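Local coordinates for protein serine protease pet (PDB 4OM9) that is a secreted autotransporter enterotoxin of enteroaggregative Escherichia coli, a serine protease whose passenger domain probably cleaves host alpha-fodrin, at residues Met3-Ala17 with Gly147-Gly159. Numbering follows the deposited sequence.
Sequences MDISKAWARDYLDLA and GFRVGSGNTTFSG
The Phe157 ring has Ile5 CG2 and Leu14 CD1 at its edge, near its plane, while Ala10 CB approaches obliquely, 3.4 Å from Phe157 CD1. The N-terminal arm and helix 10-17 pack here on strands 143-151 and 156-157 of the protease domain, whose clan PA membership implies a chymotrypsin-like fold of antiparallel strands; Ile547 of helix 543-550 also touches Ala10 and Phe157. Met3 runs alongside Phe157 in a Met-aromatic contact: Met3 SD sits 4.7 Å from the centroid of the Phe157 ring, again obliquely. The bend at chi3 of Met3 (-62°) brings its CE to Phe157 CE1 and Thr155 CG2. Met3 CG lies over one face of the Tyr13 ring, offset toward the rim, with Ala10 O in plane at the edge. Toward the C-terminal end of helix 10-17, Leu16 CD2 meets Phe148 CE1 at 3.6 Å, the side chains crossing at about a right angle, and Ala17 CB abuts Val150 CG2. The backbone of Met3 is held at both ends: its N donates to Thr156 O and its O accepts from Ser158 N (175° at the hydrogen). Asp4 OD1 accepts Ser6 N in an Asx turn and also Ser6 OG, from the same carboxylate face. Ser158 OG accepts the N-H of Ile5, 2.8 Å from Ile5 N.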
# COMPACT_ATOMS: atom_id res chain seq x y z
N MET A 3 6.02 23.96 -23.91
CA MET A 3 5.24 22.73 -23.80
C MET A 3 3.88 22.82 -24.51
O MET A 3 3.12 23.77 -24.34
CB MET A 3 5.01 22.37 -22.33
CG MET A 3 6.07 21.48 -21.70
SD MET A 3 5.98 21.43 -19.88
CE MET A 3 6.29 23.14 -19.46
N ASP A 4 3.57 21.80 -25.30
CA ASP A 4 2.28 21.75 -25.99
C ASP A 4 1.27 20.88 -25.24
O ASP A 4 1.41 19.66 -25.15
CB ASP A 4 2.49 21.23 -27.41
CG ASP A 4 1.19 21.09 -28.19
OD1 ASP A 4 0.14 21.62 -27.75
OD2 ASP A 4 1.24 20.45 -29.25
N ILE A 5 0.22 21.52 -24.72
CA ILE A 5 -0.78 20.81 -23.95
C ILE A 5 -2.10 20.63 -24.71
O ILE A 5 -3.16 20.52 -24.11
CB ILE A 5 -1.04 21.51 -22.60
CG1 ILE A 5 -1.61 22.92 -22.80
CG2 ILE A 5 0.26 21.58 -21.80
CD1 ILE A 5 -2.17 23.56 -21.53
N SER A 6 -2.03 20.59 -26.04
CA SER A 6 -3.22 20.39 -26.86
C SER A 6 -3.69 18.96 -26.75
O SER A 6 -4.89 18.68 -26.76
CB SER A 6 -2.97 20.77 -28.33
OG SER A 6 -1.97 19.96 -28.94
N LYS A 7 -2.74 18.05 -26.63
CA LYS A 7 -3.05 16.64 -26.43
C LYS A 7 -2.85 16.27 -24.98
O LYS A 7 -3.77 15.81 -24.30
CB LYS A 7 -2.19 15.75 -27.32
CG LYS A 7 -2.63 15.70 -28.79
CD LYS A 7 -2.09 16.89 -29.56
CE LYS A 7 -2.43 16.77 -31.05
NZ LYS A 7 -1.80 15.58 -31.70
N ALA A 8 -1.62 16.50 -24.49
CA ALA A 8 -1.22 16.06 -23.17
C ALA A 8 -1.64 17.05 -22.11
O ALA A 8 -1.77 18.24 -22.37
CB ALA A 8 0.28 15.84 -23.12
N TRP A 9 -1.83 16.57 -20.89
CA TRP A 9 -2.03 17.49 -19.77
C TRP A 9 -0.72 18.17 -19.37
O TRP A 9 0.36 17.58 -19.47
CB TRP A 9 -2.62 16.78 -18.57
CG TRP A 9 -4.07 16.71 -18.57
CD1 TRP A 9 -4.93 17.47 -17.82
CD2 TRP A 9 -4.89 15.82 -19.34
NE1 TRP A 9 -6.22 17.11 -18.09
CE2 TRP A 9 -6.22 16.09 -19.01
CE3 TRP A 9 -4.61 14.82 -20.28
CZ2 TRP A 9 -7.29 15.40 -19.58
CZ3 TRP A 9 -5.66 14.13 -20.84
CH2 TRP A 9 -6.99 14.43 -20.50
N ALA A 10 -0.84 19.40 -18.90
CA ALA A 10 0.31 20.19 -18.52
C ALA A 10 1.12 19.46 -17.44
O ALA A 10 2.34 19.43 -17.47
CB ALA A 10 -0.16 21.57 -18.03
N ARG A 11 0.40 18.83 -16.51
CA ARG A 11 0.99 18.16 -15.36
C ARG A 11 1.78 16.93 -15.80
O ARG A 11 2.68 16.44 -15.08
CB ARG A 11 -0.11 17.80 -14.36
CG ARG A 11 0.26 16.83 -13.27
CD ARG A 11 -0.89 16.66 -12.30
NE ARG A 11 -1.46 15.33 -12.37
CZ ARG A 11 -2.34 14.85 -11.50
NH1 ARG A 11 -2.74 15.60 -10.48
NH2 ARG A 11 -2.81 13.62 -11.63
N ASP A 12 1.46 16.43 -16.99
CA ASP A 12 2.11 15.24 -17.51
C ASP A 12 3.61 15.43 -17.77
O ASP A 12 4.42 14.55 -17.47
CB ASP A 12 1.42 14.77 -18.79
CG ASP A 12 0.03 14.21 -18.52
OD1 ASP A 12 -0.21 13.75 -17.38
OD2 ASP A 12 -0.81 14.20 -19.45
N TYR A 13 3.99 16.58 -18.34
CA TYR A 13 5.39 16.87 -18.56
C TYR A 13 6.15 16.95 -17.25
O TYR A 13 7.31 16.54 -17.16
CB TYR A 13 5.57 18.17 -19.34
CG TYR A 13 5.04 18.14 -20.76
CD1 TYR A 13 5.84 17.69 -21.80
CD2 TYR A 13 3.75 18.58 -21.05
CE1 TYR A 13 5.37 17.67 -23.12
CE2 TYR A 13 3.27 18.55 -22.35
CZ TYR A 13 4.08 18.10 -23.38
OH TYR A 13 3.61 18.07 -24.68
N LEU A 14 5.50 17.49 -16.23
CA LEU A 14 6.08 17.68 -14.90
C LEU A 14 6.22 16.36 -14.16
O LEU A 14 7.24 16.10 -13.53
CB LEU A 14 5.21 18.62 -14.09
CG LEU A 14 5.41 20.13 -14.21
CD1 LEU A 14 5.82 20.55 -15.57
CD2 LEU A 14 4.16 20.86 -13.81
N ASP A 15 5.18 15.53 -14.24
CA ASP A 15 5.19 14.21 -13.60
C ASP A 15 6.39 13.40 -14.10
O ASP A 15 7.06 12.72 -13.32
CB ASP A 15 3.89 13.42 -13.89
CG ASP A 15 2.82 13.61 -12.81
OD1 ASP A 15 3.09 14.23 -11.76
OD2 ASP A 15 1.67 13.13 -13.03
N LEU A 16 6.65 13.48 -15.40
CA LEU A 16 7.73 12.70 -16.00
C LEU A 16 9.09 13.19 -15.51
O LEU A 16 9.95 12.38 -15.21
CB LEU A 16 7.66 12.78 -17.53
CG LEU A 16 8.77 12.10 -18.34
CD1 LEU A 16 8.99 10.66 -17.92
CD2 LEU A 16 8.44 12.17 -19.83
N ALA A 17 9.27 14.51 -15.45
CA ALA A 17 10.57 15.07 -15.10
C ALA A 17 10.85 14.82 -13.63
O ALA A 17 12.00 14.69 -13.24
CB ALA A 17 10.63 16.57 -15.40
N GLY A 147 15.53 9.50 -26.44
CA GLY A 147 15.98 9.84 -25.12
C GLY A 147 15.13 10.89 -24.46
O GLY A 147 14.17 11.38 -25.04
N PHE A 148 15.51 11.24 -23.23
CA PHE A 148 14.77 12.16 -22.40
C PHE A 148 15.67 13.28 -21.94
O PHE A 148 16.86 13.07 -21.69
CB PHE A 148 14.20 11.46 -21.16
CG PHE A 148 13.05 10.52 -21.44
CD1 PHE A 148 11.75 11.01 -21.55
CD2 PHE A 148 13.26 9.15 -21.53
CE1 PHE A 148 10.67 10.12 -21.80
CE2 PHE A 148 12.20 8.26 -21.77
CZ PHE A 148 10.90 8.75 -21.91
N ARG A 149 15.09 14.45 -21.77
CA ARG A 149 15.82 15.56 -21.21
C ARG A 149 14.93 16.28 -20.22
O ARG A 149 13.75 16.43 -20.44
CB ARG A 149 16.27 16.52 -22.29
CG ARG A 149 17.15 17.61 -21.78
CD ARG A 149 16.87 18.90 -22.51
NE ARG A 149 15.77 19.57 -21.85
CZ ARG A 149 14.61 19.83 -22.42
NH1 ARG A 149 14.43 19.53 -23.69
NH2 ARG A 149 13.66 20.44 -21.72
N VAL A 150 15.53 16.74 -19.14
CA VAL A 150 14.77 17.37 -18.09
C VAL A 150 15.39 18.72 -17.75
O VAL A 150 16.62 18.84 -17.61
CB VAL A 150 14.76 16.42 -16.89
CG1 VAL A 150 14.86 17.15 -15.58
CG2 VAL A 150 13.60 15.47 -16.99
N GLY A 151 14.55 19.75 -17.65
CA GLY A 151 15.04 21.06 -17.22
C GLY A 151 13.90 22.01 -16.88
O GLY A 151 12.72 21.64 -16.95
N SER A 152 14.24 23.25 -16.50
CA SER A 152 13.21 24.21 -16.13
C SER A 152 13.46 25.61 -16.67
O SER A 152 13.51 26.58 -15.90
CB SER A 152 13.07 24.25 -14.60
OG SER A 152 11.95 25.02 -14.20
N GLY A 153 13.61 25.72 -18.00
CA GLY A 153 13.70 27.02 -18.64
C GLY A 153 12.46 27.89 -18.48
O GLY A 153 11.58 27.57 -17.70
N ASN A 154 12.41 29.00 -19.20
CA ASN A 154 11.24 29.87 -19.20
C ASN A 154 10.05 29.05 -19.65
O ASN A 154 10.04 28.50 -20.75
CB ASN A 154 11.45 31.07 -20.11
CG ASN A 154 10.58 32.25 -19.73
OD1 ASN A 154 9.55 32.09 -19.07
ND2 ASN A 154 10.99 33.44 -20.14
N THR A 155 9.04 28.96 -18.80
CA THR A 155 8.07 27.89 -18.93
C THR A 155 6.76 28.36 -19.52
O THR A 155 6.21 29.38 -19.12
CB THR A 155 7.85 27.21 -17.56
OG1 THR A 155 9.04 26.50 -17.20
CG2 THR A 155 6.68 26.22 -17.62
N THR A 156 6.26 27.59 -20.48
CA THR A 156 5.05 27.94 -21.21
C THR A 156 4.25 26.69 -21.49
O THR A 156 4.83 25.65 -21.81
CB THR A 156 5.37 28.64 -22.55
OG1 THR A 156 6.25 29.74 -22.32
CG2 THR A 156 4.09 29.18 -23.19
N PHE A 157 2.93 26.81 -21.37
CA PHE A 157 1.99 25.73 -21.67
C PHE A 157 1.02 26.20 -22.76
O PHE A 157 0.11 26.96 -22.47
CB PHE A 157 1.18 25.32 -20.42
CG PHE A 157 2.02 24.84 -19.27
CD1 PHE A 157 2.43 23.52 -19.19
CD2 PHE A 157 2.39 25.71 -18.25
CE1 PHE A 157 3.20 23.07 -18.10
CE2 PHE A 157 3.16 25.28 -17.16
CZ PHE A 157 3.57 23.96 -17.09
N SER A 158 1.23 25.74 -23.99
CA SER A 158 0.44 26.17 -25.16
C SER A 158 0.02 27.62 -25.09
O SER A 158 -1.18 27.92 -25.02
CB SER A 158 -0.81 25.30 -25.33
OG SER A 158 -0.48 24.01 -25.82
N GLY A 159 0.99 28.52 -25.06
CA GLY A 159 0.66 29.93 -25.09
C GLY A 159 0.22 30.52 -23.77
O GLY A 159 -0.15 31.68 -23.71